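Local structure of phosphoacetylglucosamine mutase (Aspergillus lentulus, 5O9X) at residues V6-Y17 against V144-E153; A45-K56 against W92-A100. The protein probably interconverts the 6-phosphate and 1-phosphate of N-acetylglucosamine, a phosphomutase reaction, and is captured here with glucose 1,6-bisphosphate bound. The protein carries 1 engineered substitution. All blocks are in the same frame, centred on the assembly; numbering follows the deposited sequence.

Both contacts join helices of the first alpha/beta/alpha domain of this phosphohexomutase, with centres about 14 Å apart. Along the chain the order is 6-17, 45-56, 92-100, 144-153, so contact 2 is nested within the loop that contact 1 closes. Contact 1 pairs helix 4-14 with helix 138-151, about 31 Å from the chain's centre; contact 2 pairs helix 40-56 with helix 91-101, about 22 Å from it and more deeply buried. Helices 40-56 and 138-151 also touch each other: L145 lies against G47, L149 against T51, and T51 and T152 probably share a hydrogen bond. I10 O and Y44 OH also bond helix 4-14 directly to helix 40-56.

Contact 1: V6-Y17 against V144-E153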
loop_
_atom_site.group_PDB
_atom_site.type_symbol
_atom_site.label_atom_id
_atom_site.label_comp_id
_atom_site.label_asym_id
_atom_site.label_seq_id
_atom_site.Cartn_x
_atom_site.Cartn_y
_atom_site.Cartn_z
ATOM N N VAL A 6 -34.030 13.742 -1.521
ATOM C CA VAL A 6 -32.714 13.170 -1.169
ATOM C C VAL A 6 -32.638 12.926 0.341
ATOM O O VAL A 6 -32.400 11.798 0.762
ATOM C CB VAL A 6 -31.533 14.034 -1.717
ATOM C CG1 VAL A 6 -30.215 13.768 -1.002
ATOM C CG2 VAL A 6 -31.350 13.806 -3.211
ATOM N N ARG A 7 -32.899 13.971 1.138
ATOM C CA ARG A 7 -32.819 13.925 2.597
ATOM C C ARG A 7 -33.769 12.843 3.152
ATOM O O ARG A 7 -33.480 12.219 4.177
ATOM C CB ARG A 7 -33.045 15.348 3.155
ATOM C CG ARG A 7 -33.521 15.505 4.600
ATOM C CD ARG A 7 -33.890 16.960 4.945
ATOM N NE ARG A 7 -32.820 17.888 4.539
ATOM C CZ ARG A 7 -32.871 18.733 3.500
ATOM N NH1 ARG A 7 -33.968 18.831 2.743
ATOM N NH2 ARG A 7 -31.811 19.483 3.212
ATOM N N LYS A 8 -34.852 12.583 2.422
ATOM C CA LYS A 8 -35.820 11.536 2.747
ATOM C C LYS A 8 -35.289 10.136 2.373
ATOM O O LYS A 8 -35.348 9.222 3.188
ATOM C CB LYS A 8 -37.181 11.799 2.058
ATOM C CG LYS A 8 -38.259 10.731 2.270
ATOM C CD LYS A 8 -38.894 10.807 3.664
ATOM C CE LYS A 8 -40.320 10.280 3.677
ATOM N NZ LYS A 8 -40.459 8.978 2.968
ATOM N N ALA A 9 -34.798 9.981 1.141
ATOM C CA ALA A 9 -34.218 8.711 0.718
ATOM C C ALA A 9 -33.026 8.328 1.632
ATOM O O ALA A 9 -32.906 7.152 1.962
ATOM C CB ALA A 9 -33.838 8.729 -0.760
ATOM N N ILE A 10 -32.235 9.314 2.104
ATOM C CA ILE A 10 -31.111 9.043 3.064
ATOM C C ILE A 10 -31.592 8.374 4.368
ATOM O O ILE A 10 -31.075 7.313 4.751
ATOM C CB ILE A 10 -30.169 10.250 3.246
ATOM C CG1 ILE A 10 -29.426 10.523 1.943
ATOM C CG2 ILE A 10 -29.173 10.070 4.400
ATOM C CD1 ILE A 10 -28.698 11.851 1.905
ATOM N N SER A 11 -32.640 8.926 4.995
ATOM C CA SER A 11 -33.150 8.390 6.252
ATOM C C SER A 11 -33.930 7.096 6.044
ATOM O O SER A 11 -33.862 6.171 6.865
ATOM C CB SER A 11 -34.001 9.450 6.970
ATOM O OG SER A 11 -35.020 9.904 6.091
ATOM N N ASP A 12 -34.669 7.024 4.940
ATOM C CA ASP A 12 -35.351 5.800 4.554
ATOM C C ASP A 12 -34.396 4.585 4.361
ATOM O O ASP A 12 -34.666 3.491 4.846
ATOM C CB ASP A 12 -36.137 6.054 3.272
ATOM C CG ASP A 12 -37.535 6.650 3.535
ATOM O OD1 ASP A 12 -37.694 7.546 4.412
ATOM O OD2 ASP A 12 -38.459 6.202 2.832
ATOM N N ALA A 13 -33.283 4.804 3.658
ATOM C CA ALA A 13 -32.342 3.723 3.357
ATOM C C ALA A 13 -31.583 3.307 4.636
ATOM O O ALA A 13 -31.447 2.114 4.910
ATOM C CB ALA A 13 -31.399 4.141 2.220
ATOM N N ALA A 14 -31.147 4.284 5.435
ATOM C CA ALA A 14 -30.522 4.024 6.744
ATOM C C ALA A 14 -31.358 3.205 7.746
ATOM O O ALA A 14 -30.777 2.559 8.633
ATOM C CB ALA A 14 -30.081 5.321 7.385
ATOM N N LEU A 15 -32.695 3.234 7.596
ATOM C CA LEU A 15 -33.657 2.443 8.397
ATOM C C LEU A 15 -33.381 0.961 8.325
ATOM O O LEU A 15 -33.752 0.224 9.234
ATOM C CB LEU A 15 -35.136 2.704 7.959
ATOM C CG LEU A 15 -36.180 3.354 8.910
ATOM C CD1 LEU A 15 -37.387 3.947 8.177
ATOM C CD2 LEU A 15 -36.663 2.398 10.014
ATOM N N GLN A 16 -32.732 0.520 7.247
ATOM C CA GLN A 16 -32.464 -0.901 7.035
ATOM C C GLN A 16 -31.359 -1.451 7.932
ATOM O O GLN A 16 -31.166 -2.674 8.033
ATOM C CB GLN A 16 -32.097 -1.135 5.584
ATOM C CG GLN A 16 -33.226 -0.869 4.611
ATOM C CD GLN A 16 -33.396 -2.053 3.682
ATOM O OE1 GLN A 16 -34.073 -3.032 4.019
ATOM N NE2 GLN A 16 -32.754 -1.987 2.513
ATOM N N TYR A 17 -30.636 -0.545 8.578
ATOM C CA TYR A 17 -29.422 -0.905 9.336
ATOM C C TYR A 17 -29.559 -0.517 10.797
ATOM O O TYR A 17 -30.489 0.173 11.176
ATOM C CB TYR A 17 -28.133 -0.317 8.674
ATOM C CG TYR A 17 -28.146 -0.468 7.150
ATOM C CD1 TYR A 17 -28.210 -1.724 6.571
ATOM C CD2 TYR A 17 -28.169 0.661 6.311
ATOM C CE1 TYR A 17 -28.313 -1.877 5.193
ATOM C CE2 TYR A 17 -28.224 0.523 4.937
ATOM C CZ TYR A 17 -28.294 -0.746 4.385
ATOM O OH TYR A 17 -28.360 -0.902 3.027
ATOM N N VAL A 144 -24.904 -2.323 0.540
ATOM C CA VAL A 144 -25.108 -1.153 1.419
ATOM C C VAL A 144 -24.615 0.099 0.735
ATOM O O VAL A 144 -25.339 1.170 0.707
ATOM C CB VAL A 144 -24.394 -1.293 2.801
ATOM C CG1 VAL A 144 -24.561 0.008 3.630
ATOM C CG2 VAL A 144 -24.865 -2.517 3.600
ATOM N N LEU A 145 -23.368 0.027 0.226
ATOM C CA LEU A 145 -22.811 1.125 -0.567
ATOM C C LEU A 145 -23.751 1.615 -1.691
ATOM O O LEU A 145 -23.988 2.864 -1.865
ATOM C CB LEU A 145 -21.428 0.742 -1.139
ATOM C CG LEU A 145 -20.638 1.817 -1.853
ATOM C CD1 LEU A 145 -20.298 2.928 -0.859
ATOM C CD2 LEU A 145 -19.327 1.157 -2.368
ATOM N N SER A 146 -24.250 0.650 -2.452
ATOM C CA SER A 146 -25.222 0.893 -3.537
ATOM C C SER A 146 -26.480 1.602 -3.031
ATOM O O SER A 146 -26.956 2.508 -3.699
ATOM C CB SER A 146 -25.617 -0.460 -4.146
ATOM O OG SER A 146 -24.461 -1.013 -4.789
ATOM N N ALA A 147 -27.023 1.130 -1.916
ATOM C CA ALA A 147 -28.142 1.775 -1.217
ATOM C C ALA A 147 -27.884 3.239 -0.855
ATOM O O ALA A 147 -28.765 4.063 -1.153
ATOM C CB ALA A 147 -28.662 0.937 -0.019
ATOM N N ALA A 148 -26.708 3.574 -0.274
ATOM C CA ALA A 148 -26.296 4.973 -0.051
ATOM C C ALA A 148 -26.232 5.798 -1.328
ATOM O O ALA A 148 -26.816 6.854 -1.378
ATOM C CB ALA A 148 -24.942 5.090 0.717
ATOM N N LEU A 149 -25.541 5.300 -2.359
ATOM C CA LEU A 149 -25.359 6.017 -3.597
ATOM C C LEU A 149 -26.673 6.219 -4.379
ATOM O O LEU A 149 -26.861 7.249 -5.044
ATOM C CB LEU A 149 -24.292 5.339 -4.510
ATOM C CG LEU A 149 -22.867 5.357 -3.842
ATOM C CD1 LEU A 149 -21.977 4.346 -4.530
ATOM C CD2 LEU A 149 -22.246 6.766 -3.846
ATOM N N THR A 150 -27.570 5.263 -4.252
ATOM C CA THR A 150 -28.851 5.380 -4.924
ATOM C C THR A 150 -29.650 6.471 -4.191
ATOM O O THR A 150 -30.283 7.311 -4.835
ATOM C CB THR A 150 -29.630 4.070 -4.915
ATOM O OG1 THR A 150 -29.763 3.643 -3.563
ATOM C CG2 THR A 150 -28.917 3.027 -5.633
ATOM N N ALA A 151 -29.559 6.482 -2.861
ATOM C CA ALA A 151 -30.269 7.476 -2.052
ATOM C C ALA A 151 -29.802 8.893 -2.387
ATOM O O ALA A 151 -30.614 9.791 -2.561
ATOM C CB ALA A 151 -30.156 7.164 -0.567
ATOM N N THR A 152 -28.502 9.079 -2.560
ATOM C CA THR A 152 -27.977 10.392 -2.764
ATOM C C THR A 152 -27.992 10.682 -4.245
ATOM O O THR A 152 -27.589 11.753 -4.628
ATOM C CB THR A 152 -26.510 10.537 -2.238
ATOM O OG1 THR A 152 -25.667 9.587 -2.904
ATOM C CG2 THR A 152 -26.428 10.292 -0.776
ATOM N N GLU A 153 -28.455 9.739 -5.066
ATOM C CA GLU A 153 -28.596 9.922 -6.535
ATOM C C GLU A 153 -27.235 10.067 -7.256
ATOM O O GLU A 153 -27.106 10.734 -8.303
ATOM C CB GLU A 153 -29.551 11.111 -6.888
ATOM C CG GLU A 153 -30.963 10.941 -6.348
ATOM C CD GLU A 153 -31.836 12.204 -6.496
ATOM O OE1 GLU A 153 -31.418 13.187 -7.140
ATOM O OE2 GLU A 153 -32.939 12.236 -5.904
#
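Helices 6-14 and 144-151 run nearly antiparallel, at 160° with axes 9.0 Å apart, and come closest where A9 and A151 meet, their CA atoms at 5.0 Å. Small side chains permit this approach. A151 CB lies against the backbone of A9, 3.7 Å from its O, and also touches A13 CB and the CG1 branch of I10. Beyond it, I10 CD1 meets T152 CG2 at 3.8 Å. The hydroxyl of T152 serves another neighbour, T51 of helix 40-56. No hydrogen bond crosses between the two segments, so the pairing rests on apolar packing. This is how the N-terminal helix is laid against the helical layer of the alpha/beta/alpha domain I of the phosphoglucomutase/phosphomannomutase family; L145 and L149 of helix 138-151 in turn reach strand 127-132 of its sheet. At one end, a Schellman motif closes helix 144-151 with E153 at positive phi (67°). The E153 side chain, extended beyond CG, brings OE2 within 3.5 Å of V6 CG2. At the other end, the type I turn A14-Y17 presents the Y17 ring to V144. Both valine methyls approach Y17 CZ at 3.9 Å, with CG1 making an off-centre CH-pi contact, while Q16 CB lies over a face of the same ring. Y17 OH sits against both V144 CA and A147 CB, 3.6 Å from each.

Contact 2: A45-K56 against W92-A100; sequences AVGLLATLRSKK and WEAYATKLA
A knob-into-hole packing of L49 among W92, Y95, A96 and L99 lies at the heart of this pair of domain I helices. Helices 45-56 and 92-100 run in roughly opposite directions, at 140°, with axes 8.9 Å apart. With CG anti to the backbone N (chi1 -168°), L49 directs its two methyls into different parts of the hole: CD1 meets W92 CE3 and Y95 CB, while CD2 presses on A96 CB at 3.4 Å, tighter than usual van der Waals contact. L99 answers from the other helix, its CD1 lying alongside the L49 backbone at 3.7 Å from N. At the end where the backbones are nearest, A45 CB rests on L99 and A100, 3.8 Å from A100 CA.

The indole of W92 fills the other end. The R53 chain bends at chi2 and lies over one indole face: CD stands 3.5 Å from the centroid of the six-membered ring, almost exactly on its normal, and CZ is 4.0 Å from the centroid of the five-membered ring, over its face, in a cation-pi contact. The guanidinium is not flat on the indole, since the planes are 48° apart. NH1 comes within 3.1 Å of W92 NE1, but both are donors and no hydrogen bond joins them. D82 receives R53 NE in a salt bridge, which helps fix the guanidinium. Against the opposite indole face comes the edge of the Y95 ring, with CD2 nearest. L52 O approaches the indole edge near its plane, and K56 CB touches CZ2. R53 also packs on I62 of strand 61-66, and A96 on F32 of strand 32-35: two helices joined above a shared sheet, as in the alpha/beta/alpha domain I of phosphohexomutases.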
loop_
_atom_site.group_PDB
_atom_site.type_symbol
_atom_site.label_atom_id
_atom_site.label_comp_id
_atom_site.label_asym_id
_atom_site.label_seq_id
_atom_site.Cartn_x
_atom_site.Cartn_y
_atom_site.Cartn_z
ATOM N N ALA A 45 -22.349 5.234 5.582
ATOM C CA ALA A 45 -21.751 6.565 5.803
ATOM C C ALA A 45 -20.721 6.944 4.728
ATOM O O ALA A 45 -20.683 8.093 4.183
ATOM C CB ALA A 45 -21.086 6.607 7.173
ATOM N N VAL A 46 -19.871 5.967 4.409
ATOM C CA VAL A 46 -18.886 6.189 3.346
ATOM C C VAL A 46 -19.524 6.501 1.962
ATOM O O VAL A 46 -18.968 7.304 1.202
ATOM C CB VAL A 46 -17.864 5.006 3.273
ATOM C CG1 VAL A 46 -16.958 5.167 2.062
ATOM C CG2 VAL A 46 -16.985 5.001 4.534
ATOM N N GLY A 47 -20.673 5.872 1.663
ATOM C CA GLY A 47 -21.375 6.154 0.387
ATOM C C GLY A 47 -21.808 7.649 0.382
ATOM O O GLY A 47 -21.650 8.368 -0.594
ATOM N N LEU A 48 -22.349 8.087 1.497
ATOM C CA LEU A 48 -22.656 9.534 1.691
ATOM C C LEU A 48 -21.457 10.459 1.488
ATOM O O LEU A 48 -21.546 11.425 0.701
ATOM C CB LEU A 48 -23.279 9.679 3.073
ATOM C CG LEU A 48 -24.794 9.449 3.196
ATOM C CD1 LEU A 48 -25.452 8.420 2.303
ATOM C CD2 LEU A 48 -25.176 9.251 4.647
ATOM N N LEU A 49 -20.331 10.148 2.136
ATOM C CA LEU A 49 -19.096 10.914 1.978
ATOM C C LEU A 49 -18.555 10.941 0.535
ATOM O O LEU A 49 -18.170 12.006 0.056
ATOM C CB LEU A 49 -18.029 10.406 2.924
ATOM C CG LEU A 49 -16.877 11.426 2.928
ATOM C CD1 LEU A 49 -17.223 12.701 3.689
ATOM C CD2 LEU A 49 -15.650 10.816 3.500
ATOM N N ALA A 50 -18.533 9.773 -0.132
ATOM C CA ALA A 50 -18.078 9.681 -1.508
ATOM C C ALA A 50 -18.918 10.614 -2.394
ATOM O O ALA A 50 -18.372 11.218 -3.307
ATOM C CB ALA A 50 -18.155 8.216 -2.057
ATOM N N THR A 51 -20.213 10.665 -2.156
ATOM C CA THR A 51 -21.121 11.555 -2.957
ATOM C C THR A 51 -20.681 13.048 -2.752
ATOM O O THR A 51 -20.455 13.783 -3.717
ATOM C CB THR A 51 -22.602 11.415 -2.541
ATOM O OG1 THR A 51 -23.086 10.096 -2.806
ATOM C CG2 THR A 51 -23.507 12.405 -3.351
ATOM N N LEU A 52 -20.497 13.440 -1.488
ATOM C CA LEU A 52 -20.063 14.794 -1.172
ATOM C C LEU A 52 -18.713 15.117 -1.763
ATOM O O LEU A 52 -18.493 16.267 -2.223
ATOM C CB LEU A 52 -20.041 15.038 0.348
ATOM C CG LEU A 52 -21.435 15.013 1.024
ATOM C CD1 LEU A 52 -21.287 15.374 2.490
ATOM C CD2 LEU A 52 -22.462 15.962 0.372
ATOM N N ARG A 53 -17.801 14.136 -1.770
ATOM C CA ARG A 53 -16.457 14.387 -2.264
ATOM C C ARG A 53 -16.511 14.638 -3.728
ATOM O O ARG A 53 -15.867 15.574 -4.235
ATOM C CB ARG A 53 -15.445 13.210 -1.955
ATOM C CG ARG A 53 -14.012 13.465 -2.427
ATOM C CD ARG A 53 -13.413 14.646 -1.692
ATOM N NE ARG A 53 -12.002 14.811 -1.962
ATOM C CZ ARG A 53 -11.334 15.933 -1.822
ATOM N NH1 ARG A 53 -11.982 17.076 -1.496
ATOM N NH2 ARG A 53 -10.034 15.912 -2.033
ATOM N N SER A 54 -17.264 13.795 -4.423
ATOM C CA SER A 54 -17.326 13.898 -5.871
ATOM C C SER A 54 -17.936 15.253 -6.252
ATOM O O SER A 54 -17.385 15.950 -7.126
ATOM C CB SER A 54 -18.213 12.792 -6.425
ATOM O OG SER A 54 -18.255 12.895 -7.823
ATOM N N LYS A 55 -19.089 15.574 -5.625
ATOM C CA LYS A 55 -19.763 16.902 -5.829
ATOM C C LYS A 55 -18.812 18.101 -5.596
ATOM O O LYS A 55 -18.706 18.986 -6.485
ATOM C CB LYS A 55 -21.051 16.986 -4.977
ATOM C CG LYS A 55 -22.221 16.176 -5.506
ATOM C CD LYS A 55 -23.418 16.332 -4.550
ATOM C CE LYS A 55 -24.599 15.464 -4.889
ATOM N NZ LYS A 55 -25.383 15.968 -6.068
ATOM N N LYS A 56 -18.046 18.070 -4.488
ATOM C CA LYS A 56 -17.070 19.127 -4.172
ATOM C C LYS A 56 -16.022 19.241 -5.258
ATOM O O LYS A 56 -15.577 20.368 -5.551
ATOM C CB LYS A 56 -16.362 18.918 -2.817
ATOM C CG LYS A 56 -15.415 20.038 -2.384
ATOM C CD LYS A 56 -16.135 21.410 -2.232
ATOM C CE LYS A 56 -15.211 22.451 -1.586
ATOM N NZ LYS A 56 -15.939 23.748 -1.479
ATOM N N TRP A 92 -10.507 15.318 5.024
ATOM C CA TRP A 92 -11.754 14.650 4.808
ATOM C C TRP A 92 -11.896 13.367 5.619
ATOM O O TRP A 92 -13.011 12.853 5.757
ATOM C CB TRP A 92 -11.912 14.372 3.311
ATOM C CG TRP A 92 -12.425 15.573 2.513
ATOM C CD1 TRP A 92 -11.762 16.783 2.225
ATOM C CD2 TRP A 92 -13.693 15.663 1.873
ATOM N NE1 TRP A 92 -12.612 17.623 1.494
ATOM C CE2 TRP A 92 -13.773 16.954 1.239
ATOM C CE3 TRP A 92 -14.793 14.801 1.789
ATOM C CZ2 TRP A 92 -14.895 17.352 0.493
ATOM C CZ3 TRP A 92 -15.903 15.208 1.053
ATOM C CH2 TRP A 92 -15.944 16.478 0.430
ATOM N N GLU A 93 -10.816 12.885 6.247
ATOM C CA GLU A 93 -10.977 11.724 7.160
ATOM C C GLU A 93 -11.875 12.112 8.357
ATOM O O GLU A 93 -12.714 11.304 8.769
ATOM C CB GLU A 93 -9.620 11.189 7.638
ATOM C CG GLU A 93 -8.655 10.894 6.482
ATOM C CD GLU A 93 -7.297 10.465 6.962
ATOM O OE1 GLU A 93 -7.016 10.616 8.182
ATOM O OE2 GLU A 93 -6.547 9.933 6.127
ATOM N N ALA A 94 -11.716 13.345 8.896
ATOM C CA ALA A 94 -12.650 13.841 9.937
ATOM C C ALA A 94 -14.103 13.865 9.521
ATOM O O ALA A 94 -14.988 13.551 10.345
ATOM C CB ALA A 94 -12.263 15.239 10.465
ATOM N N TYR A 95 -14.383 14.295 8.302
ATOM C CA TYR A 95 -15.764 14.268 7.833
ATOM C C TYR A 95 -16.294 12.809 7.779
ATOM O O TYR A 95 -17.441 12.529 8.171
ATOM C CB TYR A 95 -15.872 14.862 6.450
ATOM C CG TYR A 95 -15.306 16.257 6.294
ATOM C CD1 TYR A 95 -15.440 17.227 7.322
ATOM C CD2 TYR A 95 -14.713 16.641 5.089
ATOM C CE1 TYR A 95 -14.932 18.514 7.164
ATOM C CE2 TYR A 95 -14.219 17.936 4.911
ATOM C CZ TYR A 95 -14.343 18.868 5.942
ATOM O OH TYR A 95 -13.816 20.122 5.761
ATOM N N ALA A 96 -15.452 11.886 7.272
ATOM C CA ALA A 96 -15.917 10.481 7.186
ATOM C C ALA A 96 -16.273 9.998 8.557
ATOM O O ALA A 96 -17.257 9.298 8.733
ATOM C CB ALA A 96 -14.830 9.624 6.590
ATOM N N THR A 97 -15.409 10.328 9.535
ATOM C CA THR A 97 -15.544 9.824 10.893
ATOM C C THR A 97 -16.784 10.434 11.563
ATOM O O THR A 97 -17.453 9.778 12.377
ATOM C CB THR A 97 -14.260 10.152 11.679
ATOM O OG1 THR A 97 -13.159 9.561 11.019
ATOM C CG2 THR A 97 -14.290 9.706 13.130
ATOM N N LYS A 98 -17.143 11.665 11.158
ATOM C CA LYS A 98 -18.350 12.287 11.730
ATOM C C LYS A 98 -19.572 11.549 11.178
ATOM O O LYS A 98 -20.477 11.215 11.925
ATOM C CB LYS A 98 -18.352 13.768 11.354
ATOM C CG LYS A 98 -19.539 14.567 11.886
ATOM C CD LYS A 98 -19.737 15.837 11.054
ATOM C CE LYS A 98 -18.751 16.947 11.416
ATOM N NZ LYS A 98 -19.337 17.792 12.492
ATOM N N LEU A 99 -19.607 11.272 9.871
ATOM C CA LEU A 99 -20.736 10.545 9.342
ATOM C C LEU A 99 -20.829 9.139 9.947
ATOM O O LEU A 99 -21.927 8.667 10.285
ATOM C CB LEU A 99 -20.715 10.461 7.804
ATOM C CG LEU A 99 -21.087 11.703 7.017
ATOM C CD1 LEU A 99 -20.562 11.604 5.583
ATOM C CD2 LEU A 99 -22.619 11.885 7.044
ATOM N N ALA A 100 -19.678 8.494 10.118
ATOM C CA ALA A 100 -19.674 7.097 10.618
ATOM C C ALA A 100 -20.096 7.016 12.082
ATOM O O ALA A 100 -20.621 5.989 12.528
ATOM C CB ALA A 100 -18.302 6.476 10.433
#